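Putative uncharacterized protein TTHB164 (Thermus thermophilus HB8, PDB 2ZOP) probably serves as the small, all-helical Cmr5 subunit of the Cmr ribonucleoprotein complex, part of CRISPR adaptive immunity against viruses and plasmids. Local coordinates at residues R4-V7 and W8-A12; G55-A58 and H59-G63; E77-E80 and A81-A85. One frame throughout, in Å; residues are numbered along the deposited sequence.

Three single-helix contacts illustrate how neighbours three or four residues apart organise an all-alpha chain. Each lies within one continuous run of residues, so none closes a long loop; along the chain they follow in series, with no nesting or crossing. Interaction 1 occupies the start of helix 4-19, which packs against helices 57-69 and 87-111. Interaction 2 forms the N-terminal end of helix 57-69, on the opposite side of the chain's centre, about 21 Å away between centres. Interaction 3 ends the next helix, 75-84; its nearest atoms come within about 5 Å of interaction 2 without touching.

Interaction 1: residues R4-V7 and W8-A12; sequences RSQV and WAQKA
Arg4 and Trp8, one helical turn apart, show how an aliphatic arm can run over an aromatic face. The two side chains point the same way, and Arg4 CG sits 4.0 Å from the centroid of the Trp8 six-membered ring, 26° off the normal, a CH-pi contact. The Arg4 chain leaves CA opposite its own N (chi1 -167°) and bends at chi3, which brings NE to 3.3 Å from Trp8 CH2. The guanidinium thus has the rim of the ring over one face, its plane 30° from the indole's, while NH1 makes a salt bridge with Glu96 of helix 87-111.

A second i to i+4 pair is Val7 and Lys11, lying side by side with Val7 CG1 3.8 Å from Lys11 CE. The backbone bonds include Trp8 N to Arg4 O at 3.3 Å and Lys11 N to Val7 O at 2.9 Å. Arg4 O also stands over one face of the indole, which is buried against Glu96, Val69 and Leu70. The whole is an i to i+4 arrangement in the first turns of an amphipathic helix within a helical bundle.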
ATOM      1  N   ARG A   4      -6.779 -25.562  -6.409  1.00 35.58           N
ATOM      2  CA  ARG A   4      -6.991 -24.926  -5.120  1.00 36.61           C
ATOM      3  C   ARG A   4      -7.987 -23.771  -5.177  1.00 34.62           C
ATOM      4  O   ARG A   4      -8.932 -23.720  -4.389  1.00 32.55           O
ATOM      5  CB  ARG A   4      -5.654 -24.432  -4.572  1.00 40.72           C
ATOM      6  CG  ARG A   4      -5.686 -24.023  -3.115  1.00 46.17           C
ATOM      7  CD  ARG A   4      -4.335 -23.474  -2.675  1.00 54.35           C
ATOM      8  NE  ARG A   4      -3.928 -22.310  -3.463  1.00 60.34           N
ATOM      9  CZ  ARG A   4      -2.934 -21.489  -3.130  1.00 63.99           C
ATOM     10  NH1 ARG A   4      -2.238 -21.703  -2.019  1.00 64.64           N
ATOM     11  NH2 ARG A   4      -2.639 -20.449  -3.903  1.00 64.20           N
ATOM     12  N   SER A   5      -7.779 -22.850  -6.114  1.00 33.57           N
ATOM     13  CA  SER A   5      -8.651 -21.690  -6.259  1.00 32.58           C
ATOM     14  C   SER A   5     -10.043 -22.076  -6.735  1.00 32.62           C
ATOM     15  O   SER A   5     -11.019 -21.377  -6.463  1.00 28.67           O
ATOM     16  CB  SER A   5      -8.039 -20.683  -7.233  1.00 31.36           C
ATOM     17  OG  SER A   5      -7.847 -21.269  -8.505  1.00 42.58           O
ATOM     18  N   GLN A   6     -10.128 -23.188  -7.455  1.00 31.15           N
ATOM     19  CA  GLN A   6     -11.406 -23.666  -7.954  1.00 30.88           C
ATOM     20  C   GLN A   6     -12.246 -24.157  -6.780  1.00 29.03           C
ATOM     21  O   GLN A   6     -13.462 -23.963  -6.739  1.00 25.12           O
ATOM     22  CB  GLN A   6     -11.173 -24.795  -8.948  1.00 34.37           C
ATOM     23  CG  GLN A   6     -12.414 -25.274  -9.652  1.00 39.66           C
ATOM     24  CD  GLN A   6     -12.106 -25.716 -11.065  1.00 43.82           C
ATOM     25  OE1 GLN A   6     -11.127 -26.432 -11.305  1.00 42.26           O
ATOM     26  NE2 GLN A   6     -12.938 -25.292 -12.014  1.00 42.51           N
ATOM     27  N   VAL A   7     -11.585 -24.794  -5.820  1.00 27.10           N
ATOM     28  CA  VAL A   7     -12.272 -25.288  -4.642  1.00 26.43           C
ATOM     29  C   VAL A   7     -12.851 -24.107  -3.863  1.00 25.55           C
ATOM     30  O   VAL A   7     -14.014 -24.135  -3.457  1.00 25.88           O
ATOM     31  CB  VAL A   7     -11.309 -26.095  -3.751  1.00 28.12           C
ATOM     32  CG1 VAL A   7     -11.955 -26.399  -2.411  1.00 26.68           C
ATOM     33  CG2 VAL A   7     -10.929 -27.384  -4.459  1.00 29.13           C
ATOM     34  N   TRP A   8     -12.042 -23.067  -3.666  1.00 23.35           N
ATOM     35  CA  TRP A   8     -12.492 -21.875  -2.952  1.00 19.66           C
ATOM     36  C   TRP A   8     -13.667 -21.236  -3.678  1.00 19.68           C
ATOM     37  O   TRP A   8     -14.641 -20.814  -3.052  1.00 18.91           O
ATOM     38  CB  TRP A   8     -11.379 -20.826  -2.861  1.00 20.98           C
ATOM     39  CG  TRP A   8     -10.206 -21.209  -2.037  1.00 20.14           C
ATOM     40  CD1 TRP A   8     -10.194 -22.031  -0.947  1.00 23.43           C
ATOM     41  CD2 TRP A   8      -8.858 -20.760  -2.219  1.00 23.48           C
ATOM     42  NE1 TRP A   8      -8.920 -22.124  -0.441  1.00 23.57           N
ATOM     43  CE2 TRP A   8      -8.081 -21.354  -1.203  1.00 23.18           C
ATOM     44  CE3 TRP A   8      -8.233 -19.913  -3.145  1.00 25.29           C
ATOM     45  CZ2 TRP A   8      -6.701 -21.131  -1.087  1.00 25.68           C
ATOM     46  CZ3 TRP A   8      -6.862 -19.691  -3.030  1.00 26.24           C
ATOM     47  CH2 TRP A   8      -6.112 -20.299  -2.009  1.00 23.61           C
ATOM     48  N   ALA A   9     -13.553 -21.143  -5.003  1.00 19.35           N
ATOM     49  CA  ALA A   9     -14.594 -20.544  -5.828  1.00 20.37           C
ATOM     50  C   ALA A   9     -15.923 -21.253  -5.625  1.00 20.63           C
ATOM     51  O   ALA A   9     -16.954 -20.610  -5.443  1.00 18.52           O
ATOM     52  CB  ALA A   9     -14.191 -20.593  -7.305  1.00 23.77           C
ATOM     53  N   GLN A  10     -15.898 -22.584  -5.639  1.00 20.63           N
ATOM     54  CA  GLN A  10     -17.119 -23.351  -5.453  1.00 21.28           C
ATOM     55  C   GLN A  10     -17.662 -23.326  -4.022  1.00 17.74           C
ATOM     56  O   GLN A  10     -18.869 -23.293  -3.829  1.00 21.76           O
ATOM     57  CB  GLN A  10     -16.911 -24.782  -5.958  1.00 21.10           C
ATOM     58  CG  GLN A  10     -16.809 -24.816  -7.498  1.00 23.85           C
ATOM     59  CD  GLN A  10     -16.536 -26.193  -8.065  1.00 25.34           C
ATOM     60  OE1 GLN A  10     -16.710 -27.207  -7.388  1.00 26.60           O
ATOM     61  NE2 GLN A  10     -16.119 -26.235  -9.328  1.00 27.04           N
ATOM     62  N   LYS A  11     -16.783 -23.320  -3.025  1.00 19.01           N
ATOM     63  CA  LYS A  11     -17.229 -23.266  -1.626  1.00 20.37           C
ATOM     64  C   LYS A  11     -17.837 -21.890  -1.361  1.00 17.10           C
ATOM     65  O   LYS A  11     -18.826 -21.760  -0.639  1.00 20.73           O
ATOM     66  CB  LYS A  11     -16.053 -23.505  -0.668  1.00 19.09           C
ATOM     67  CG  LYS A  11     -15.640 -24.979  -0.504  1.00 26.03           C
ATOM     68  CD  LYS A  11     -14.415 -25.104   0.403  1.00 24.67           C
ATOM     69  CE  LYS A  11     -14.103 -26.555   0.748  1.00 32.50           C
ATOM     70  NZ  LYS A  11     -15.179 -27.165   1.582  1.00 33.94           N
ATOM     71  N   ALA A  12     -17.236 -20.863  -1.955  1.00 19.25           N
ATOM     72  CA  ALA A  12     -17.721 -19.497  -1.802  1.00 20.14           C
ATOM     73  C   ALA A  12     -19.105 -19.432  -2.427  1.00 21.12           C
ATOM     74  O   ALA A  12     -20.021 -18.794  -1.904  1.00 19.99           O
ATOM     75  CB  ALA A  12     -16.775 -18.519  -2.505  1.00 22.47           C
TER

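Interaction 2: residues G55-A58 and H59-G63; sequences GKEA and HKALG. With SO4 (sulfate ion), chain G.
Sulfate O2 is gripped by three donors: Lys56 N at 2.9 Å, His59 ND1 at 2.8 Å and, more weakly, Gly55 N. The ion sits beside the start of helix 57-69, where Lys56 takes the N-cap position, and is held by two successive backbone amides of the lead-in, those of Gly55 and Lys56, together with the side chains of Lys56 and His59. It probably came from the crystallisation liquor and so identifies no natural ligand.

The backbone and the side chains share the work. Gly55 N points almost straight at sulfate O3, 2.9 Å away with an N-H...O angle of 172°, and its neighbour Lys56 N uses O2. The Lys56 chain extends alongside the ion, then bends at chi4 (69°), which carries NZ to 3.1 Å from sulfate O4. Lys56 and His59 lie side by side, Lys56 CB 3.8 Å from His59 ND1. The imidazole meets the sulfate with its edge, near the ring plane, and the ring also touches Glu27 and Met31 of helix 25-42.

In the first turn Lys56 O accepts weak bonds from the backbone N of both His59 and Lys60. Lys60 turns elsewhere, its NZ in a salt bridge with Asp52. The next bond, Ala61 N to Glu57 O at 2.9 Å, is sound, although Leu62 N to Ala58 O is again weak. Beside it Ala61 CB packs 4.0 Å from Glu57 OE2.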
ATOM      1  N   GLY A  55     -21.188  -4.982  13.909  1.00 21.29           N
ATOM      2  CA  GLY A  55     -22.255  -5.343  14.821  1.00 22.62           C
ATOM      3  C   GLY A  55     -23.389  -6.103  14.170  1.00 24.35           C
ATOM      4  O   GLY A  55     -24.145  -6.794  14.851  1.00 26.39           O
ATOM      5  N   LYS A  56     -23.526  -5.984  12.852  1.00 23.18           N
ATOM      6  CA  LYS A  56     -24.601  -6.688  12.169  1.00 22.21           C
ATOM      7  C   LYS A  56     -24.152  -8.110  11.854  1.00 23.68           C
ATOM      8  O   LYS A  56     -23.056  -8.333  11.317  1.00 17.29           O
ATOM      9  CB  LYS A  56     -25.008  -5.951  10.891  1.00 22.54           C
ATOM     10  CG  LYS A  56     -25.772  -4.640  11.143  1.00 25.12           C
ATOM     11  CD  LYS A  56     -26.291  -4.033   9.840  1.00 27.77           C
ATOM     12  CE  LYS A  56     -27.113  -2.761  10.085  1.00 33.49           C
ATOM     13  NZ  LYS A  56     -26.284  -1.620  10.570  1.00 34.13           N
ATOM     14  N   GLU A  57     -25.006  -9.063  12.213  1.00 21.62           N
ATOM     15  CA  GLU A  57     -24.731 -10.476  12.010  1.00 24.28           C
ATOM     16  C   GLU A  57     -24.347 -10.838  10.579  1.00 20.11           C
ATOM     17  O   GLU A  57     -23.401 -11.581  10.379  1.00 15.92           O
ATOM     18  CB  GLU A  57     -25.940 -11.314  12.440  1.00 28.59           C
ATOM     19  CG  GLU A  57     -25.571 -12.694  12.971  1.00 37.14           C
ATOM     20  CD  GLU A  57     -24.928 -13.586  11.925  1.00 42.19           C
ATOM     21  OE1 GLU A  57     -25.610 -13.899  10.926  1.00 45.35           O
ATOM     22  OE2 GLU A  57     -23.746 -13.973  12.099  1.00 42.67           O
ATOM     23  N   ALA A  58     -25.075 -10.314   9.592  1.00 18.94           N
ATOM     24  CA  ALA A  58     -24.789 -10.623   8.195  1.00 19.59           C
ATOM     25  C   ALA A  58     -23.394 -10.183   7.742  1.00 20.53           C
ATOM     26  O   ALA A  58     -22.792 -10.820   6.875  1.00 20.42           O
ATOM     27  CB  ALA A  58     -25.860  -9.996   7.290  1.00 22.28           C
ATOM     28  N   HIS A  59     -22.885  -9.098   8.321  1.00 17.24           N
ATOM     29  CA  HIS A  59     -21.559  -8.594   7.966  1.00 17.61           C
ATOM     30  C   HIS A  59     -20.475  -9.534   8.500  1.00 19.22           C
ATOM     31  O   HIS A  59     -19.521  -9.876   7.793  1.00 17.53           O
ATOM     32  CB  HIS A  59     -21.363  -7.189   8.539  1.00 21.63           C
ATOM     33  CG  HIS A  59     -22.151  -6.123   7.834  1.00 18.71           C
ATOM     34  ND1 HIS A  59     -22.379  -4.882   8.388  1.00 19.95           N
ATOM     35  CD2 HIS A  59     -22.708  -6.090   6.600  1.00 18.38           C
ATOM     36  CE1 HIS A  59     -23.040  -4.130   7.527  1.00 18.40           C
ATOM     37  NE2 HIS A  59     -23.251  -4.838   6.434  1.00 22.71           N
ATOM     38  N   LYS A  60     -20.641  -9.952   9.751  1.00 17.56           N
ATOM     39  CA  LYS A  60     -19.712 -10.858  10.414  1.00 21.05           C
ATOM     40  C   LYS A  60     -19.745 -12.231   9.737  1.00 20.97           C
ATOM     41  O   LYS A  60     -18.714 -12.890   9.604  1.00 19.17           O
ATOM     42  CB  LYS A  60     -20.097 -10.988  11.892  1.00 20.53           C
ATOM     43  CG  LYS A  60     -19.168 -11.845  12.740  1.00 27.82           C
ATOM     44  CD  LYS A  60     -17.747 -11.278  12.772  1.00 28.48           C
ATOM     45  CE  LYS A  60     -16.932 -11.858  13.925  1.00 31.60           C
ATOM     46  NZ  LYS A  60     -17.386 -11.329  15.246  1.00 27.79           N
ATOM     47  N   ALA A  61     -20.932 -12.648   9.301  1.00 18.88           N
ATOM     48  CA  ALA A  61     -21.101 -13.947   8.649  1.00 21.24           C
ATOM     49  C   ALA A  61     -20.204 -14.076   7.416  1.00 20.66           C
ATOM     50  O   ALA A  61     -19.634 -15.142   7.162  1.00 16.37           O
ATOM     51  CB  ALA A  61     -22.570 -14.158   8.261  1.00 20.37           C
ATOM     52  N   LEU A  62     -20.078 -12.997   6.650  1.00 16.40           N
ATOM     53  CA  LEU A  62     -19.214 -13.026   5.469  1.00 16.37           C
ATOM     54  C   LEU A  62     -17.813 -13.433   5.937  1.00 16.88           C
ATOM     55  O   LEU A  62     -17.173 -14.313   5.350  1.00 16.38           O
ATOM     56  CB  LEU A  62     -19.187 -11.637   4.802  1.00 16.60           C
ATOM     57  CG  LEU A  62     -18.390 -11.391   3.504  1.00 17.57           C
ATOM     58  CD1 LEU A  62     -16.903 -11.253   3.801  1.00 17.09           C
ATOM     59  CD2 LEU A  62     -18.640 -12.523   2.517  1.00 14.88           C
ATOM     60  N   GLY A  63     -17.358 -12.813   7.022  1.00 15.96           N
ATOM     61  CA  GLY A  63     -16.035 -13.114   7.555  1.00 16.41           C
ATOM     62  C   GLY A  63     -15.829 -14.566   7.962  1.00 18.23           C
ATOM     63  O   GLY A  63     -14.819 -15.177   7.615  1.00 14.35           O
TER
HETATM   64  S   SO4 G 302     -22.117  -2.613  11.350  1.00 28.44           S
HETATM   65  O1  SO4 G 302     -21.644  -1.900  10.148  1.00 28.79           O
HETATM   66  O2  SO4 G 302     -22.295  -4.055  11.057  1.00 28.73           O
HETATM   67  O3  SO4 G 302     -21.111  -2.471  12.419  1.00 28.46           O
HETATM   68  O4  SO4 G 302     -23.408  -2.035  11.772  1.00 29.50           O

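Interaction 3: residues E77-E80 and A81-A85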
ATOM      1  N   GLU A  77      -9.974 -17.658  14.115  1.00 17.40           N
ATOM      2  CA  GLU A  77      -8.779 -18.466  13.884  1.00 19.50           C
ATOM      3  C   GLU A  77      -7.945 -17.887  12.733  1.00 16.96           C
ATOM      4  O   GLU A  77      -6.721 -17.812  12.820  1.00 15.40           O
ATOM      5  CB  GLU A  77      -9.142 -19.922  13.597  1.00 17.04           C
ATOM      6  CG  GLU A  77      -7.904 -20.798  13.465  1.00 23.75           C
ATOM      7  CD  GLU A  77      -8.211 -22.256  13.214  1.00 23.43           C
ATOM      8  OE1 GLU A  77      -9.058 -22.555  12.358  1.00 25.14           O
ATOM      9  OE2 GLU A  77      -7.584 -23.113  13.865  1.00 30.92           O
ATOM     10  N   LEU A  78      -8.613 -17.474  11.660  1.00 16.23           N
ATOM     11  CA  LEU A  78      -7.916 -16.880  10.513  1.00 17.18           C
ATOM     12  C   LEU A  78      -7.173 -15.602  10.951  1.00 15.54           C
ATOM     13  O   LEU A  78      -6.010 -15.389  10.601  1.00 13.84           O
ATOM     14  CB  LEU A  78      -8.923 -16.553   9.397  1.00 16.03           C
ATOM     15  CG  LEU A  78      -8.444 -15.658   8.232  1.00 16.64           C
ATOM     16  CD1 LEU A  78      -7.336 -16.359   7.434  1.00 12.82           C
ATOM     17  CD2 LEU A  78      -9.629 -15.327   7.315  1.00 12.55           C
ATOM     18  N   ALA A  79      -7.844 -14.759  11.733  1.00 16.99           N
ATOM     19  CA  ALA A  79      -7.235 -13.513  12.204  1.00 19.89           C
ATOM     20  C   ALA A  79      -5.974 -13.779  13.029  1.00 21.28           C
ATOM     21  O   ALA A  79      -4.973 -13.076  12.897  1.00 20.83           O
ATOM     22  CB  ALA A  79      -8.251 -12.710  13.037  1.00 21.20           C
ATOM     23  N   GLU A  80      -6.021 -14.795  13.882  1.00 20.50           N
ATOM     24  CA  GLU A  80      -4.865 -15.124  14.713  1.00 22.14           C
ATOM     25  C   GLU A  80      -3.720 -15.627  13.831  1.00 17.80           C
ATOM     26  O   GLU A  80      -2.562 -15.255  14.020  1.00 20.23           O
ATOM     27  CB  GLU A  80      -5.238 -16.193  15.750  1.00 22.62           C
ATOM     28  CG  GLU A  80      -4.113 -16.537  16.730  1.00 27.85           C
ATOM     29  CD  GLU A  80      -3.547 -15.312  17.457  1.00 32.22           C
ATOM     30  OE1 GLU A  80      -4.321 -14.381  17.774  1.00 32.39           O
ATOM     31  OE2 GLU A  80      -2.327 -15.292  17.732  1.00 33.06           O
ATOM     32  N   ALA A  81      -4.057 -16.472  12.866  1.00 18.34           N
ATOM     33  CA  ALA A  81      -3.063 -17.019  11.951  1.00 19.15           C
ATOM     34  C   ALA A  81      -2.375 -15.877  11.209  1.00 17.79           C
ATOM     35  O   ALA A  81      -1.182 -15.942  10.921  1.00 18.62           O
ATOM     36  CB  ALA A  81      -3.739 -17.977  10.947  1.00 16.76           C
ATOM     37  N   ALA A  82      -3.130 -14.826  10.900  1.00 17.76           N
ATOM     38  CA  ALA A  82      -2.565 -13.676  10.193  1.00 17.37           C
ATOM     39  C   ALA A  82      -1.607 -12.894  11.093  1.00 18.22           C
ATOM     40  O   ALA A  82      -0.568 -12.422  10.642  1.00 17.25           O
ATOM     41  CB  ALA A  82      -3.693 -12.755   9.688  1.00 18.19           C
ATOM     42  N   ARG A  83      -1.962 -12.763  12.368  1.00 18.75           N
ATOM     43  CA  ARG A  83      -1.128 -12.031  13.324  1.00 21.80           C
ATOM     44  C   ARG A  83       0.165 -12.760  13.655  1.00 21.26           C
ATOM     45  O   ARG A  83       1.178 -12.128  13.918  1.00 24.56           O
ATOM     46  CB  ARG A  83      -1.874 -11.795  14.641  1.00 21.85           C
ATOM     47  CG  ARG A  83      -3.161 -11.039  14.519  1.00 27.96           C
ATOM     48  CD  ARG A  83      -3.703 -10.687  15.901  1.00 29.58           C
ATOM     49  NE  ARG A  83      -5.117 -10.342  15.826  1.00 32.72           N
ATOM     50  CZ  ARG A  83      -6.105 -11.166  16.152  1.00 28.73           C
ATOM     51  NH1 ARG A  83      -5.838 -12.390  16.593  1.00 24.53           N
ATOM     52  NH2 ARG A  83      -7.362 -10.770  16.018  1.00 28.90           N
ATOM     53  N   GLU A  84       0.128 -14.087  13.664  1.00 18.49           N
ATOM     54  CA  GLU A  84       1.325 -14.855  13.996  1.00 22.69           C
ATOM     55  C   GLU A  84       2.261 -15.085  12.814  1.00 24.38           C
ATOM     56  O   GLU A  84       3.454 -15.301  13.001  1.00 28.48           O
ATOM     57  CB  GLU A  84       0.929 -16.203  14.619  1.00 23.97           C
ATOM     58  CG  GLU A  84       0.277 -16.062  15.998  1.00 26.80           C
ATOM     59  CD  GLU A  84      -0.073 -17.390  16.639  1.00 29.30           C
ATOM     60  OE1 GLU A  84       0.658 -18.376  16.427  1.00 33.21           O
ATOM     61  OE2 GLU A  84      -1.074 -17.448  17.376  1.00 29.59           O
ATOM     62  N   ALA A  85       1.721 -15.014  11.602  1.00 23.82           N
ATOM     63  CA  ALA A  85       2.506 -15.245  10.389  1.00 20.95           C
ATOM     64  C   ALA A  85       3.708 -14.337  10.191  1.00 20.93           C
ATOM     65  O   ALA A  85       3.634 -13.128  10.409  1.00 20.46           O
ATOM     66  CB  ALA A  85       1.612 -15.147   9.179  1.00 22.34           C
TER
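The Arg83 guanidinium has Ala79 over one face and the Glu80 carboxylate at its edge. Ala79 CB approaches that face, 3.7 Å from Arg83 NH2, and Ala79 O stands above the same face, offset toward the rim. At the edge, Arg83 NH1 meets Glu80 OE1 at 2.8 Å in a salt bridge whose hydrogen bond is bent and weak (N-H...O 123°). The two side chains cross at about a right angle. Arg83 gets there by an extended chain from CG to NE, whereas Glu80 is bent at chi2 (54°), which brings its carboxylate forward, toward Arg83 and Glu84 in the next turn.

The other oxygen of Glu80 has a different neighbour: OE2 lies 2.5 Å from Glu84 OE2, with the carboxylate planes 61° apart, a separation that probably means one of the two acids keeps a proton and donates it to the other; which one is not settled. Glu80 therefore stands between a positive and an acidic partner, at i+3 and i+4.

Regular backbone bonds carry the turn, including Arg83 N to Ala79 O at 3.1 Å and Glu84 N to Glu80 O at 3.0 Å. While this polar cluster lies at the end of helix 75-84, the buried Leu78 and Ala82 pack against Leu93 of helix 87-111; Leu78 also meets Leu66 of helix 57-69 and Leu48 of helix 44-52, and Ala82 meets Leu44 of that last helix.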